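Local coordinates for protein phosphodiesterase (Pseudomonas aeruginosa, PDB 4G75) that is a colicin M-like bacteriocin that binds magnesium and probably kills rival bacteria by degrading a lipid-linked peptidoglycan precursor, at residues F80-D91 with H116-P127. Sequence-based numbering, arbitrary orientation.
With EDO (1,2-ethanediol), chain M.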
# COMPACT_ATOMS: atom_id res chain seq x y z
N PHE A 80 -4.05 15.77 -21.37
CA PHE A 80 -4.53 14.40 -21.25
C PHE A 80 -4.36 13.86 -19.83
O PHE A 80 -3.44 13.08 -19.57
CB PHE A 80 -3.80 13.49 -22.23
CG PHE A 80 -3.82 13.98 -23.65
CD1 PHE A 80 -4.99 14.00 -24.38
CD2 PHE A 80 -2.65 14.39 -24.26
CE1 PHE A 80 -5.00 14.44 -25.69
CE2 PHE A 80 -2.65 14.83 -25.57
CZ PHE A 80 -3.83 14.85 -26.28
N PRO A 81 -5.24 14.27 -18.91
CA PRO A 81 -5.22 13.78 -17.53
C PRO A 81 -5.51 12.28 -17.51
O PRO A 81 -5.05 11.57 -16.61
CB PRO A 81 -6.38 14.55 -16.88
CG PRO A 81 -7.29 14.88 -18.05
CD PRO A 81 -6.30 15.27 -19.11
N ASN A 82 -6.26 11.81 -18.50
CA ASN A 82 -6.47 10.39 -18.69
C ASN A 82 -5.17 9.62 -18.91
O ASN A 82 -4.94 8.59 -18.29
CB ASN A 82 -7.46 10.11 -19.83
CG ASN A 82 -7.08 10.80 -21.13
OD1 ASN A 82 -6.46 11.86 -21.14
ND2 ASN A 82 -7.47 10.19 -22.25
N TYR A 83 -4.31 10.12 -19.79
CA TYR A 83 -3.07 9.42 -20.07
C TYR A 83 -2.17 9.39 -18.84
O TYR A 83 -1.48 8.40 -18.58
CB TYR A 83 -2.31 10.05 -21.24
CG TYR A 83 -3.02 9.95 -22.57
CD1 TYR A 83 -4.07 9.06 -22.76
CD2 TYR A 83 -2.63 10.74 -23.65
CE1 TYR A 83 -4.72 8.97 -23.99
CE2 TYR A 83 -3.26 10.65 -24.87
CZ TYR A 83 -4.31 9.77 -25.04
OH TYR A 83 -4.94 9.69 -26.26
N GLU A 84 -2.17 10.48 -18.08
CA GLU A 84 -1.32 10.56 -16.90
C GLU A 84 -1.83 9.66 -15.77
O GLU A 84 -1.02 9.08 -15.04
CB GLU A 84 -1.18 12.01 -16.43
CG GLU A 84 -0.37 12.88 -17.38
CD GLU A 84 0.96 12.24 -17.76
OE1 GLU A 84 1.72 11.87 -16.84
OE2 GLU A 84 1.24 12.11 -18.97
N PHE A 85 -3.15 9.54 -15.64
CA PHE A 85 -3.71 8.66 -14.63
C PHE A 85 -3.31 7.23 -14.98
O PHE A 85 -2.85 6.46 -14.12
CB PHE A 85 -5.24 8.79 -14.59
CG PHE A 85 -5.90 8.02 -13.48
CD1 PHE A 85 -6.27 8.65 -12.30
CD2 PHE A 85 -6.15 6.66 -13.61
CE1 PHE A 85 -6.89 7.95 -11.27
CE2 PHE A 85 -6.76 5.95 -12.59
CZ PHE A 85 -7.13 6.59 -11.43
N ILE A 86 -3.48 6.87 -16.24
CA ILE A 86 -3.16 5.52 -16.69
C ILE A 86 -1.69 5.17 -16.48
O ILE A 86 -1.38 4.10 -15.95
CB ILE A 86 -3.55 5.31 -18.16
CG1 ILE A 86 -5.07 5.31 -18.28
CG2 ILE A 86 -2.95 4.01 -18.67
CD1 ILE A 86 -5.60 5.47 -19.69
N TRP A 87 -0.79 6.06 -16.88
CA TRP A 87 0.64 5.82 -16.69
C TRP A 87 1.08 5.78 -15.23
O TRP A 87 1.97 5.02 -14.89
CB TRP A 87 1.50 6.82 -17.49
CG TRP A 87 1.66 6.44 -18.94
CD1 TRP A 87 1.31 7.18 -20.03
CD2 TRP A 87 2.23 5.23 -19.45
NE1 TRP A 87 1.62 6.51 -21.19
CE2 TRP A 87 2.19 5.31 -20.86
CE3 TRP A 87 2.77 4.08 -18.86
CZ2 TRP A 87 2.67 4.29 -21.68
CZ3 TRP A 87 3.25 3.07 -19.68
CH2 TRP A 87 3.18 3.18 -21.08
N ASP A 88 0.46 6.59 -14.37
CA ASP A 88 0.76 6.53 -12.94
C ASP A 88 0.31 5.19 -12.37
O ASP A 88 0.99 4.60 -11.51
CB ASP A 88 0.08 7.68 -12.18
CG ASP A 88 0.88 8.98 -12.20
OD1 ASP A 88 1.86 9.10 -12.98
OD2 ASP A 88 0.51 9.89 -11.42
N ILE A 89 -0.83 4.69 -12.83
CA ILE A 89 -1.31 3.38 -12.39
C ILE A 89 -0.32 2.29 -12.82
O ILE A 89 -0.12 1.31 -12.11
CB ILE A 89 -2.74 3.11 -12.90
CG1 ILE A 89 -3.74 4.03 -12.20
CG2 ILE A 89 -3.15 1.64 -12.68
CD1 ILE A 89 -3.73 3.92 -10.70
N PHE A 90 0.32 2.49 -13.96
CA PHE A 90 1.37 1.58 -14.40
C PHE A 90 2.64 1.72 -13.55
O PHE A 90 3.23 0.73 -13.15
CB PHE A 90 1.70 1.84 -15.88
CG PHE A 90 2.71 0.88 -16.48
CD1 PHE A 90 2.34 -0.40 -16.85
CD2 PHE A 90 4.02 1.29 -16.71
CE1 PHE A 90 3.27 -1.27 -17.43
CE2 PHE A 90 4.94 0.43 -17.29
CZ PHE A 90 4.57 -0.86 -17.65
N ASP A 91 3.05 2.96 -13.28
CA ASP A 91 4.34 3.23 -12.66
C ASP A 91 4.38 2.95 -11.17
O ASP A 91 5.38 2.43 -10.65
CB ASP A 91 4.76 4.68 -12.89
CG ASP A 91 5.21 4.94 -14.31
OD1 ASP A 91 5.53 3.96 -15.02
OD2 ASP A 91 5.25 6.12 -14.71
N HIS A 116 11.26 4.67 -18.98
CA HIS A 116 10.70 4.02 -20.15
C HIS A 116 10.02 5.04 -21.06
O HIS A 116 9.86 6.20 -20.69
CB HIS A 116 9.72 2.90 -19.76
CG HIS A 116 8.51 3.37 -19.00
ND1 HIS A 116 7.41 3.92 -19.63
CD2 HIS A 116 8.21 3.34 -17.68
CE1 HIS A 116 6.49 4.21 -18.73
NE2 HIS A 116 6.95 3.87 -17.54
N GLN A 117 9.64 4.60 -22.26
CA GLN A 117 8.90 5.44 -23.20
C GLN A 117 7.48 5.69 -22.70
O GLN A 117 6.90 4.84 -22.03
CB GLN A 117 8.84 4.77 -24.57
CG GLN A 117 10.20 4.37 -25.12
CD GLN A 117 10.90 5.52 -25.79
OE1 GLN A 117 11.71 6.21 -25.17
NE2 GLN A 117 10.58 5.75 -27.06
N TYR A 118 6.91 6.83 -23.06
CA TYR A 118 5.53 7.14 -22.71
C TYR A 118 4.63 7.41 -23.91
O TYR A 118 4.05 8.49 -24.05
CB TYR A 118 5.46 8.31 -21.72
CG TYR A 118 5.89 7.95 -20.31
CD1 TYR A 118 4.96 7.52 -19.38
CD2 TYR A 118 7.23 8.02 -19.93
CE1 TYR A 118 5.34 7.18 -18.08
CE2 TYR A 118 7.62 7.68 -18.64
CZ TYR A 118 6.67 7.26 -17.72
OH TYR A 118 7.06 6.93 -16.44
N PRO A 119 4.48 6.40 -24.78
CA PRO A 119 3.53 6.54 -25.89
C PRO A 119 2.15 6.78 -25.31
O PRO A 119 1.91 6.44 -24.15
CB PRO A 119 3.55 5.16 -26.57
CG PRO A 119 4.48 4.30 -25.78
CD PRO A 119 4.90 5.01 -24.54
N PHE A 120 1.24 7.34 -26.09
CA PHE A 120 -0.12 7.49 -25.60
C PHE A 120 -0.72 6.11 -25.36
O PHE A 120 -0.62 5.22 -26.21
CB PHE A 120 -0.98 8.29 -26.58
CG PHE A 120 -0.47 9.68 -26.82
CD1 PHE A 120 -0.07 10.47 -25.76
CD2 PHE A 120 -0.41 10.19 -28.10
CE1 PHE A 120 0.39 11.75 -25.97
CE2 PHE A 120 0.05 11.47 -28.32
CZ PHE A 120 0.45 12.25 -27.25
N PRO A 121 -1.34 5.92 -24.18
CA PRO A 121 -2.04 4.66 -23.90
C PRO A 121 -3.14 4.44 -24.92
O PRO A 121 -3.78 5.40 -25.36
CB PRO A 121 -2.66 4.91 -22.52
CG PRO A 121 -1.84 5.97 -21.91
CD PRO A 121 -1.40 6.86 -23.05
N ASN A 122 -3.35 3.20 -25.32
CA ASN A 122 -4.37 2.92 -26.31
C ASN A 122 -5.20 1.72 -25.91
O ASN A 122 -5.02 1.16 -24.83
CB ASN A 122 -3.73 2.70 -27.69
CG ASN A 122 -2.80 1.51 -27.72
OD1 ASN A 122 -2.84 0.64 -26.85
ND2 ASN A 122 -1.94 1.46 -28.74
N ASN A 123 -6.12 1.33 -26.79
CA ASN A 123 -6.95 0.16 -26.54
C ASN A 123 -6.43 -1.04 -27.33
O ASN A 123 -7.19 -1.90 -27.76
CB ASN A 123 -8.41 0.45 -26.87
CG ASN A 123 -9.00 1.55 -26.00
OD1 ASN A 123 -9.45 2.59 -26.50
ND2 ASN A 123 -8.98 1.34 -24.69
N GLU A 124 -5.11 -1.08 -27.50
CA GLU A 124 -4.45 -2.16 -28.22
C GLU A 124 -3.17 -2.65 -27.53
O GLU A 124 -2.22 -3.04 -28.20
CB GLU A 124 -4.12 -1.74 -29.66
CG GLU A 124 -5.29 -1.81 -30.64
CD GLU A 124 -5.80 -0.45 -31.05
OE1 GLU A 124 -6.33 0.29 -30.18
OE2 GLU A 124 -5.69 -0.11 -32.25
N GLY A 125 -3.14 -2.61 -26.20
CA GLY A 125 -2.02 -3.19 -25.47
C GLY A 125 -0.97 -2.23 -24.92
O GLY A 125 0.11 -2.67 -24.52
N ILE A 126 -1.27 -0.94 -24.91
CA ILE A 126 -0.39 0.04 -24.28
C ILE A 126 -1.13 0.74 -23.15
O ILE A 126 -2.16 1.37 -23.39
CB ILE A 126 0.08 1.10 -25.28
CG1 ILE A 126 0.88 0.46 -26.42
CG2 ILE A 126 0.91 2.17 -24.58
CD1 ILE A 126 1.42 1.46 -27.42
N PRO A 127 -0.62 0.64 -21.91
CA PRO A 127 0.60 -0.08 -21.53
C PRO A 127 0.36 -1.59 -21.42
O PRO A 127 -0.79 -2.03 -21.41
CB PRO A 127 0.91 0.46 -20.12
CG PRO A 127 -0.09 1.56 -19.87
CD PRO A 127 -1.25 1.28 -20.75
C1 EDO M . -0.18 14.42 -21.78
O1 EDO M . -0.25 13.21 -21.00
C2 EDO M . -0.54 15.62 -20.92
O2 EDO M . -1.66 15.29 -20.09
O HOH W 1 -4.77 6.90 -27.37
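W87, on helix 81-102, is sandwiched between Y118 and P127 of the proline-rich loop 116-127, a helix-loop contact in the helical part of the chain, away from the magnesium site. Y118 brings its edge to one indole face in a T-shaped pair, CD1 lying 3.5 Å from W87 CG. On the opposite face P127, after a cis peptide bond, makes a CH-pi contact through CG, while its CB sits over the F90 ring. In an offset edge-to-face pair, F90 turns its edge to the face of H116, almost upright to it; its CG stands anti to the backbone N (chi1 -176°), swinging the ring to the loop. Farther toward the helix start, in a separate aromatic group, P121 CD lies over Y83, the F120 ring is slid off it, and a water links Y83 OH to P121 O.

Polar bonds hold the rims of the W87 cluster. W87 NE1 donates in the indole plane to P119 O (3.0 Å), bent to 142°. D91 takes one loop donor on each carboxylate oxygen, and Q114 also bonds OD2, which would favour the ionised acid. Y118 OH donates to OD2 (2.6 Å) from outside the carboxylate plane. H116 donates from both nitrogens, which would suit a cationic imidazole beside D91: ND1 to Q117 O, NE2 to the syn lone pair of D91 OD1 at 2.9 Å, nearly straight at 173°.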